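Local structure of glycoside Hydrolase (5T9X) at residues D94-H97 with A98-G102; Y239-V242 with N243-W247; L321-K324 with D325-T328. The protein probably hydrolyses agarose-type galactans as a family 16 glycoside hydrolase, within an agarose-degrading pathway of the human gut symbiont Bacteroides uniformis. All blocks are in the same frame, centred on the assembly; numbering follows the deposited sequence.

Interaction 1 of 3, residues D94-H97 with A98-G102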
ATOM      1  N   ASP A  94       8.972  -7.615   9.776  1.00 25.21           N
ATOM      2  CA  ASP A  94       8.449  -6.329  10.313  1.00 26.06           C
ATOM      3  C   ASP A  94       9.337  -5.106   9.977  1.00 24.42           C
ATOM      4  O   ASP A  94       9.497  -4.186  10.793  1.00 23.00           O
ATOM      5  CB  ASP A  94       8.162  -6.426  11.847  1.00 27.67           C
ATOM      6  CG  ASP A  94       9.345  -6.984  12.654  1.00 28.71           C
ATOM      7  OD1 ASP A  94      10.415  -7.238  12.053  1.00 29.34           O
ATOM      8  OD2 ASP A  94       9.187  -7.210  13.883  1.00 32.93           O
ATOM      9  N   TYR A  95       9.897  -5.101   8.769  1.00 24.07           N
ATOM     10  CA  TYR A  95      10.631  -3.950   8.251  1.00 25.23           C
ATOM     11  C   TYR A  95      10.463  -3.892   6.744  1.00 25.42           C
ATOM     12  O   TYR A  95       9.792  -4.727   6.171  1.00 27.17           O
ATOM     13  CB  TYR A  95      12.117  -4.021   8.649  1.00 25.60           C
ATOM     14  CG  TYR A  95      12.745  -2.665   8.876  1.00 27.05           C
ATOM     15  CD1 TYR A  95      12.421  -1.906   9.985  1.00 28.73           C
ATOM     16  CD2 TYR A  95      13.652  -2.126   7.964  1.00 29.63           C
ATOM     17  CE1 TYR A  95      12.990  -0.647  10.189  1.00 29.91           C
ATOM     18  CE2 TYR A  95      14.232  -0.877   8.160  1.00 29.24           C
ATOM     19  CZ  TYR A  95      13.909  -0.144   9.279  1.00 29.63           C
ATOM     20  OH  TYR A  95      14.466   1.100   9.477  1.00 28.64           O
ATOM     21  N   TYR A  96      11.036  -2.868   6.122  1.00 26.64           N
ATOM     22  CA  TYR A  96      11.088  -2.696   4.654  1.00 27.10           C
ATOM     23  C   TYR A  96      12.082  -3.695   4.138  1.00 27.36           C
ATOM     24  O   TYR A  96      12.888  -4.193   4.912  1.00 29.30           O
ATOM     25  CB  TYR A  96      11.544  -1.264   4.367  1.00 25.22           C
ATOM     26  CG  TYR A  96      11.622  -0.764   2.950  1.00 24.60           C
ATOM     27  CD1 TYR A  96      10.478  -0.548   2.189  1.00 24.78           C
ATOM     28  CD2 TYR A  96      12.843  -0.359   2.406  1.00 25.15           C
ATOM     29  CE1 TYR A  96      10.555  -0.017   0.901  1.00 24.76           C
ATOM     30  CE2 TYR A  96      12.928   0.167   1.121  1.00 24.46           C
ATOM     31  CZ  TYR A  96      11.792   0.347   0.381  1.00 24.21           C
ATOM     32  OH  TYR A  96      11.912   0.881  -0.864  1.00 24.01           O
ATOM     33  N   HIS A  97      12.049  -3.947   2.832  1.00 29.44           N
ATOM     34  CA  HIS A  97      12.900  -4.954   2.189  1.00 31.78           C
ATOM     35  C   HIS A  97      14.434  -4.645   2.142  1.00 30.81           C
ATOM     36  O   HIS A  97      15.207  -5.453   1.657  1.00 32.69           O
ATOM     37  CB  HIS A  97      12.307  -5.377   0.792  1.00 34.34           C
ATOM     38  CG  HIS A  97      12.537  -4.423  -0.358  1.00 37.73           C
ATOM     39  ND1 HIS A  97      13.415  -3.358  -0.323  1.00 41.19           N
ATOM     40  CD2 HIS A  97      12.036  -4.439  -1.617  1.00 38.10           C
ATOM     41  CE1 HIS A  97      13.401  -2.729  -1.482  1.00 38.61           C
ATOM     42  NE2 HIS A  97      12.583  -3.375  -2.290  1.00 38.86           N
ATOM     43  N   ALA A  98      14.849  -3.477   2.628  1.00 28.69           N
ATOM     44  CA  ALA A  98      16.253  -3.032   2.644  1.00 27.40           C
ATOM     45  C   ALA A  98      16.404  -2.208   3.907  1.00 25.86           C
ATOM     46  O   ALA A  98      15.394  -1.826   4.514  1.00 25.28           O
ATOM     47  CB  ALA A  98      16.576  -2.177   1.410  1.00 26.78           C
ATOM     48  N   ASN A  99      17.635  -1.906   4.302  1.00 24.36           N
ATOM     49  CA  ASN A  99      17.853  -1.188   5.546  1.00 24.85           C
ATOM     50  C   ASN A  99      17.687   0.348   5.384  1.00 24.26           C
ATOM     51  O   ASN A  99      18.624   1.114   5.506  1.00 24.37           O
ATOM     52  CB  ASN A  99      19.197  -1.582   6.147  1.00 25.20           C
ATOM     53  CG  ASN A  99      19.358  -1.116   7.592  1.00 28.19           C
ATOM     54  OD1 ASN A  99      18.434  -0.542   8.212  1.00 30.17           O
ATOM     55  ND2 ASN A  99      20.554  -1.333   8.135  1.00 28.74           N
ATOM     56  N   TRP A 100      16.454   0.765   5.139  1.00 24.32           N
ATOM     57  CA  TRP A 100      16.058   2.162   4.972  1.00 24.00           C
ATOM     58  C   TRP A 100      14.924   2.441   5.933  1.00 23.39           C
ATOM     59  O   TRP A 100      13.972   1.649   6.013  1.00 23.33           O
ATOM     60  CB  TRP A 100      15.558   2.388   3.548  1.00 24.38           C
ATOM     61  CG  TRP A 100      15.154   3.790   3.235  1.00 24.72           C
ATOM     62  CD1 TRP A 100      15.829   4.916   3.545  1.00 25.83           C
ATOM     63  CD2 TRP A 100      13.997   4.206   2.512  1.00 25.24           C
ATOM     64  NE1 TRP A 100      15.174   6.016   3.064  1.00 25.24           N
ATOM     65  CE2 TRP A 100      14.040   5.605   2.426  1.00 24.74           C
ATOM     66  CE3 TRP A 100      12.923   3.534   1.932  1.00 26.08           C
ATOM     67  CZ2 TRP A 100      13.050   6.352   1.780  1.00 25.03           C
ATOM     68  CZ3 TRP A 100      11.921   4.289   1.298  1.00 26.36           C
ATOM     69  CH2 TRP A 100      11.998   5.681   1.238  1.00 25.44           C
ATOM     70  N   SER A 101      14.990   3.570   6.631  1.00 22.82           N
ATOM     71  CA  SER A 101      14.015   3.850   7.670  1.00 23.03           C
ATOM     72  C   SER A 101      12.800   4.579   7.130  1.00 22.53           C
ATOM     73  O   SER A 101      11.838   4.830   7.873  1.00 22.99           O
ATOM     74  CB  SER A 101      14.664   4.578   8.840  1.00 23.21           C
ATOM     75  OG  SER A 101      15.173   5.813   8.405  1.00 26.63           O
ATOM     76  N   GLY A 102      12.827   4.907   5.840  1.00 21.49           N
ATOM     77  CA  GLY A 102      11.656   5.450   5.163  1.00 21.54           C
ATOM     78  C   GLY A 102      11.774   6.920   4.822  1.00 21.52           C
ATOM     79  O   GLY A 102      12.723   7.563   5.250  1.00 22.16           O
TER
HETATM   80  O   HOH W   1      17.452   2.120   8.872  1.00 38.75           O

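Interaction 2 of 3, residues Y239-V242 with N243-W247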
ATOM      1  N   TYR A 239      -8.829   7.791  -7.399  1.00 21.79           N
ATOM      2  CA  TYR A 239     -10.148   7.210  -7.490  1.00 21.67           C
ATOM      3  C   TYR A 239     -11.103   7.757  -6.453  1.00 22.30           C
ATOM      4  O   TYR A 239     -10.836   7.725  -5.273  1.00 21.66           O
ATOM      5  CB  TYR A 239     -10.106   5.674  -7.351  1.00 21.07           C
ATOM      6  CG  TYR A 239     -11.474   5.074  -7.506  1.00 19.99           C
ATOM      7  CD1 TYR A 239     -12.142   5.162  -8.726  1.00 20.75           C
ATOM      8  CD2 TYR A 239     -12.135   4.499  -6.429  1.00 20.35           C
ATOM      9  CE1 TYR A 239     -13.432   4.670  -8.884  1.00 20.94           C
ATOM     10  CE2 TYR A 239     -13.424   3.993  -6.562  1.00 22.08           C
ATOM     11  CZ  TYR A 239     -14.076   4.086  -7.801  1.00 22.62           C
ATOM     12  OH  TYR A 239     -15.352   3.584  -7.966  1.00 23.92           O
ATOM     13  N   LYS A 240     -12.241   8.207  -6.941  1.00 25.81           N
ATOM     14  CA  LYS A 240     -13.353   8.706  -6.142  1.00 29.40           C
ATOM     15  C   LYS A 240     -14.546   7.956  -6.688  1.00 27.41           C
ATOM     16  O   LYS A 240     -14.656   7.850  -7.903  1.00 25.00           O
ATOM     17  CB  LYS A 240     -13.499  10.187  -6.462  1.00 33.09           C
ATOM     18  CG  LYS A 240     -14.316  11.020  -5.517  1.00 37.36           C
ATOM     19  CD  LYS A 240     -14.928  12.231  -6.241  1.00 43.14           C
ATOM     20  CE  LYS A 240     -13.889  13.089  -6.967  1.00 46.76           C
ATOM     21  NZ  LYS A 240     -14.381  14.030  -8.024  1.00 50.60           N
ATOM     22  N   ASP A 241     -15.401   7.395  -5.836  1.00 29.02           N
ATOM     23  CA  ASP A 241     -16.680   6.832  -6.344  1.00 32.65           C
ATOM     24  C   ASP A 241     -17.787   7.884  -6.416  1.00 33.82           C
ATOM     25  O   ASP A 241     -17.667   8.999  -5.871  1.00 34.21           O
ATOM     26  CB  ASP A 241     -17.128   5.515  -5.646  1.00 32.82           C
ATOM     27  CG  ASP A 241     -17.668   5.692  -4.210  1.00 34.35           C
ATOM     28  OD1 ASP A 241     -17.788   6.838  -3.662  1.00 34.83           O
ATOM     29  OD2 ASP A 241     -17.946   4.611  -3.614  1.00 32.02           O
ATOM     30  N   VAL A 242     -18.842   7.512  -7.121  1.00 36.33           N
ATOM     31  CA  VAL A 242     -19.951   8.418  -7.389  1.00 40.16           C
ATOM     32  C   VAL A 242     -20.701   8.914  -6.132  1.00 38.47           C
ATOM     33  O   VAL A 242     -21.187  10.029  -6.127  1.00 37.31           O
ATOM     34  CB  VAL A 242     -20.908   7.820  -8.446  1.00 43.34           C
ATOM     35  CG1 VAL A 242     -21.412   6.437  -8.020  1.00 45.50           C
ATOM     36  CG2 VAL A 242     -22.047   8.796  -8.726  1.00 45.87           C
ATOM     37  N   ASN A 243     -20.712   8.116  -5.064  1.00 41.42           N
ATOM     38  CA  ASN A 243     -21.390   8.453  -3.791  1.00 42.71           C
ATOM     39  C   ASN A 243     -20.575   9.301  -2.845  1.00 39.56           C
ATOM     40  O   ASN A 243     -21.085   9.693  -1.824  1.00 41.79           O
ATOM     41  CB  ASN A 243     -21.758   7.181  -3.017  1.00 48.98           C
ATOM     42  CG  ASN A 243     -22.485   6.167  -3.879  1.00 59.08           C
ATOM     43  OD1 ASN A 243     -21.852   5.286  -4.494  1.00 64.95           O
ATOM     44  ND2 ASN A 243     -23.814   6.308  -3.975  1.00 61.14           N
ATOM     45  N   GLY A 244     -19.307   9.546  -3.158  1.00 40.08           N
ATOM     46  CA  GLY A 244     -18.398  10.228  -2.246  1.00 38.31           C
ATOM     47  C   GLY A 244     -18.011   9.405  -1.024  1.00 34.59           C
ATOM     48  O   GLY A 244     -17.829   9.967   0.048  1.00 35.54           O
ATOM     49  N   THR A 245     -17.864   8.089  -1.174  1.00 29.81           N
ATOM     50  CA  THR A 245     -17.455   7.245  -0.057  1.00 27.77           C
ATOM     51  C   THR A 245     -16.154   7.730   0.606  1.00 27.52           C
ATOM     52  O   THR A 245     -15.125   7.945  -0.062  1.00 27.40           O
ATOM     53  CB  THR A 245     -17.233   5.799  -0.505  1.00 27.21           C
ATOM     54  OG1 THR A 245     -18.417   5.333  -1.128  1.00 27.68           O
ATOM     55  CG2 THR A 245     -16.915   4.893   0.673  1.00 28.10           C
ATOM     56  N   ILE A 246     -16.232   7.894   1.920  1.00 25.49           N
ATOM     57  CA  ILE A 246     -15.112   8.231   2.761  1.00 25.78           C
ATOM     58  C   ILE A 246     -14.524   6.907   3.235  1.00 25.67           C
ATOM     59  O   ILE A 246     -15.045   6.313   4.192  1.00 26.17           O
ATOM     60  CB  ILE A 246     -15.567   9.073   3.989  1.00 27.65           C
ATOM     61  CG1 ILE A 246     -16.430  10.293   3.557  1.00 29.28           C
ATOM     62  CG2 ILE A 246     -14.378   9.481   4.869  1.00 27.82           C
ATOM     63  CD1 ILE A 246     -15.829  11.166   2.469  1.00 30.68           C
ATOM     64  N   TRP A 247     -13.414   6.490   2.613  1.00 23.86           N
ATOM     65  CA  TRP A 247     -12.859   5.132   2.762  1.00 23.91           C
ATOM     66  C   TRP A 247     -12.395   4.762   4.203  1.00 24.87           C
ATOM     67  O   TRP A 247     -12.536   3.621   4.630  1.00 25.64           O
ATOM     68  CB  TRP A 247     -11.727   4.900   1.722  1.00 22.88           C
ATOM     69  CG  TRP A 247     -12.164   5.225   0.303  1.00 22.56           C
ATOM     70  CD1 TRP A 247     -11.862   6.355  -0.406  1.00 21.85           C
ATOM     71  CD2 TRP A 247     -13.031   4.447  -0.541  1.00 21.53           C
ATOM     72  NE1 TRP A 247     -12.462   6.320  -1.640  1.00 21.49           N
ATOM     73  CE2 TRP A 247     -13.193   5.166  -1.749  1.00 21.51           C
ATOM     74  CE3 TRP A 247     -13.657   3.214  -0.405  1.00 21.13           C
ATOM     75  CZ2 TRP A 247     -13.967   4.687  -2.812  1.00 20.95           C
ATOM     76  CZ3 TRP A 247     -14.421   2.733  -1.457  1.00 21.44           C
ATOM     77  CH2 TRP A 247     -14.570   3.471  -2.647  1.00 21.33           C
TER
HETATM   78  O   HOH W   2     -15.130   8.217  -2.731  1.00 13.25           O

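Interaction 3 of 3, residues L321-K324 with D325-T328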
ATOM      1  N   LEU A 321      -1.898  12.531  17.451  1.00 34.61           N
ATOM      2  CA  LEU A 321      -1.319  11.244  17.874  1.00 34.81           C
ATOM      3  C   LEU A 321      -1.695  10.772  19.287  1.00 36.15           C
ATOM      4  O   LEU A 321      -1.381   9.647  19.634  1.00 33.36           O
ATOM      5  CB  LEU A 321       0.200  11.272  17.767  1.00 32.22           C
ATOM      6  CG  LEU A 321       0.781  11.531  16.388  1.00 32.53           C
ATOM      7  CD1 LEU A 321       2.281  11.748  16.525  1.00 33.07           C
ATOM      8  CD2 LEU A 321       0.481  10.417  15.397  1.00 32.28           C
ATOM      9  N   MET A 322      -2.337  11.614  20.106  1.00 42.86           N
ATOM     10  CA  MET A 322      -2.918  11.158  21.401  1.00 46.20           C
ATOM     11  C   MET A 322      -3.966  10.033  21.220  1.00 42.05           C
ATOM     12  O   MET A 322      -4.123   9.187  22.084  1.00 41.14           O
ATOM     13  CB  MET A 322      -3.558  12.329  22.202  1.00 54.17           C
ATOM     14  CG  MET A 322      -2.614  13.414  22.743  1.00 60.24           C
ATOM     15  SD  MET A 322      -1.093  12.806  23.532  1.00 76.08           S
ATOM     16  CE  MET A 322      -1.656  12.061  25.082  1.00 71.46           C
ATOM     17  N   ASN A 323      -4.684  10.060  20.104  1.00 40.45           N
ATOM     18  CA  ASN A 323      -5.666   9.043  19.747  1.00 39.97           C
ATOM     19  C   ASN A 323      -5.023   7.955  18.870  1.00 38.96           C
ATOM     20  O   ASN A 323      -4.856   8.147  17.664  1.00 36.65           O
ATOM     21  CB  ASN A 323      -6.819   9.720  18.990  1.00 39.35           C
ATOM     22  CG  ASN A 323      -7.954   8.778  18.705  1.00 40.15           C
ATOM     23  OD1 ASN A 323      -7.770   7.566  18.549  1.00 43.36           O
ATOM     24  ND2 ASN A 323      -9.143   9.324  18.639  1.00 41.50           N
ATOM     25  N   LYS A 324      -4.703   6.813  19.469  1.00 40.09           N
ATOM     26  CA  LYS A 324      -3.929   5.778  18.794  1.00 41.72           C
ATOM     27  C   LYS A 324      -4.731   4.977  17.757  1.00 42.17           C
ATOM     28  O   LYS A 324      -4.151   4.515  16.762  1.00 38.78           O
ATOM     29  CB  LYS A 324      -3.279   4.847  19.816  1.00 47.03           C
ATOM     30  CG  LYS A 324      -2.335   5.579  20.763  1.00 53.53           C
ATOM     31  CD  LYS A 324      -1.470   4.614  21.558  1.00 60.32           C
ATOM     32  CE  LYS A 324      -0.824   5.313  22.753  1.00 66.49           C
ATOM     33  NZ  LYS A 324       0.322   4.545  23.335  1.00 67.45           N
ATOM     34  N   ASP A 325      -6.046   4.830  17.970  1.00 42.47           N
ATOM     35  CA  ASP A 325      -6.917   4.180  16.986  1.00 41.86           C
ATOM     36  C   ASP A 325      -6.972   4.963  15.654  1.00 38.73           C
ATOM     37  O   ASP A 325      -6.882   4.373  14.575  1.00 37.69           O
ATOM     38  CB  ASP A 325      -8.320   3.928  17.559  1.00 45.98           C
ATOM     39  CG  ASP A 325      -8.334   2.862  18.707  1.00 51.75           C
ATOM     40  OD1 ASP A 325      -7.367   2.069  18.887  1.00 47.82           O
ATOM     41  OD2 ASP A 325      -9.345   2.823  19.442  1.00 55.52           O
ATOM     42  N   ASN A 326      -7.077   6.282  15.722  1.00 34.96           N
ATOM     43  CA  ASN A 326      -7.002   7.113  14.514  1.00 35.22           C
ATOM     44  C   ASN A 326      -5.715   6.961  13.686  1.00 35.18           C
ATOM     45  O   ASN A 326      -5.751   7.185  12.465  1.00 34.46           O
ATOM     46  CB  ASN A 326      -7.143   8.596  14.861  1.00 34.81           C
ATOM     47  CG  ASN A 326      -8.575   9.022  15.069  1.00 34.58           C
ATOM     48  OD1 ASN A 326      -9.518   8.261  14.868  1.00 33.93           O
ATOM     49  ND2 ASN A 326      -8.742  10.266  15.470  1.00 34.97           N
ATOM     50  N   ASN A 327      -4.592   6.621  14.332  1.00 31.23           N
ATOM     51  CA  ASN A 327      -3.318   6.539  13.631  1.00 30.74           C
ATOM     52  C   ASN A 327      -2.828   5.114  13.532  1.00 29.76           C
ATOM     53  O   ASN A 327      -1.635   4.874  13.433  1.00 28.90           O
ATOM     54  CB  ASN A 327      -2.299   7.463  14.292  1.00 31.20           C
ATOM     55  CG  ASN A 327      -2.748   8.915  14.273  1.00 31.19           C
ATOM     56  OD1 ASN A 327      -2.694   9.582  13.246  1.00 32.56           O
ATOM     57  ND2 ASN A 327      -3.210   9.398  15.398  1.00 31.78           N
ATOM     58  N   THR A 328      -3.775   4.178  13.528  1.00 29.59           N
ATOM     59  CA  THR A 328      -3.509   2.771  13.341  1.00 29.16           C
ATOM     60  C   THR A 328      -4.146   2.346  12.008  1.00 26.68           C
ATOM     61  O   THR A 328      -5.339   2.511  11.810  1.00 27.80           O
ATOM     62  CB  THR A 328      -4.064   1.975  14.536  1.00 31.70           C
ATOM     63  OG1 THR A 328      -3.310   2.296  15.713  1.00 33.49           O
ATOM     64  CG2 THR A 328      -3.960   0.493  14.310  1.00 34.00           C
TER

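Interaction 1 of 3, residues D94-H97 with A98-G102
Y96 and W100, four residues apart in one loop, meet through their rings, and the tyrosine can be followed outward atom by atom. Its CB lies 3.9 Å from A98 O, the same carbonyl oxygen that sits at the edge of the ring beside CD2. With CG anti to the backbone N (chi1 -177°), the ring swings past A98 and lies against the indole. Here CE2 approaches W100 CE3 to 3.5 Å, CZ follows closely, and OH ends near CE3 and CZ3. The pair is an offset edge-to-face stack: the six-membered edge of W100 is directed at a face of Y96, with the planes at 63°. On the opposite face of the Y96 ring, toward its rim, stands H97 ND1, 3.8 Å above the plane. The indole in turn rests one of its faces on G102 CA.

Y95 runs along another side of the bend. Its CE2 comes within 3.3 Å of W100 O, while OH reaches the backbone of S101 at CA. A water links Y95 OH to N99, donating to N99 OD1 at 2.9 Å. The backbone between these side chains makes an inverse gamma turn centred on N99, with a weak bond from W100 N to A98 O. Beyond the loop, Y96 meets the ring of W108 and packs on W180, L182 and I300, whereas D94 OD1 forms a salt bridge with R110. The aromatic loop between strands 92-93 and 106-108 is thereby seated on the mixed sheet that also contains strand 188-195, bearing the E-x-D-x-x-E signature of the family, a position consistent with a loop bordering the cleft of a GH16 jelly roll.

Interaction 2 of 3, residues Y239-V242 with N243-W247
Y239 lays CE2 against W247 CZ2 at 3.9 Å, the two side chains crossing at about a right angle where the chain leaves strand 227-239 and doubles back. The tip of the same indole, CH2, also comes within 3.7 Å of D241 OD2, so the indole borders the carboxylate at the bend.

Both oxygens of that D241 carboxylate are taken by T245. OD1 accepts the backbone N of T245 at 2.8 Å in a fairly straight bond (162°), and OD2 receives the hydroxyl OG1 at 2.6 Å. Each oxygen uses its syn lone pair, and chi1 of 73°, which sets CG between the backbone N and the carbonyl carbon, brings the group over the turn to meet both donors. Beneath it, a type I beta turn runs from D241 to G244, closed by G244 N to D241 O at 3.2 Å; the positive phi of G244 suits glycine. A water joins the main chains of D241 and T245, accepting from D241 N and donating to T245 O. W247 is further fixed by an edge-to-face contact with H252.

Replacing D241 with an alanine would probably leave T245 N and OG1 without their carboxylate acceptors and free the threonine side chain to turn.

Two uncharged donors from one residue thus grip the carboxylate on both oxygens, which fixes its rotation and is likely to stabilise its negative charge.

Interaction 3 of 3, residues L321-K324 with D325-T328
K324 O collects two hydrogen bonds from the residues that follow it. T328 OG1 donates at 2.6 Å and N327 N at 3.2 Å, and they come from opposite faces of the carbonyl plane. The second pair of bonds involves N323: its side-chain OD1 accepts N326 N along an almost straight N-H (172°), with the donor above the carbonyl plane, while its backbone O takes N327 ND2 at 3.1 Å in a more bent bond.

Stacking adds to this. The amides of N323 and N326 lie nearly parallel, 13° apart, and N323 CG stands 3.6 Å from N326 ND2; chi1 of -174° turns N323 CG away from its own N and lays its amide over that of N326.

In van der Waals contact, L321 CD2 meets the amide carbon N327 CG at 3.7 Å, the two side chains crossing at about a right angle. N327 is also tied outward, OD1 to S173 and ND2 to E320 O.

Together these bonds hold the loop after helix 307-310, which ends in the type I beta turn D325-T328 that delivers the chain into strand 329-341 of the antiparallel sheet.

Overall arrangement
The three contacts are local bends of separate loops, and none touches another. Interactions 1 and 2 lie on opposite sides of the chain's centre, their centres 32 Å apart; interaction 3 is 23 Å from each, centre to centre, and its nearest atoms come within about 10 Å of interaction 2. Each lies in a loop of the beta sandwich: interaction 1 between strands 92-93 and 106-108, interaction 2 between 227-239 and 252-260, and interaction 3 between helix 307-310 and strand 329-341. That last strand holds D332, a ligand of the bound sodium ion, which lies about 13 Å from the T328 side chain. Interaction 1, on the mixed sheet with the family's signature strand, probably borders the substrate cleft.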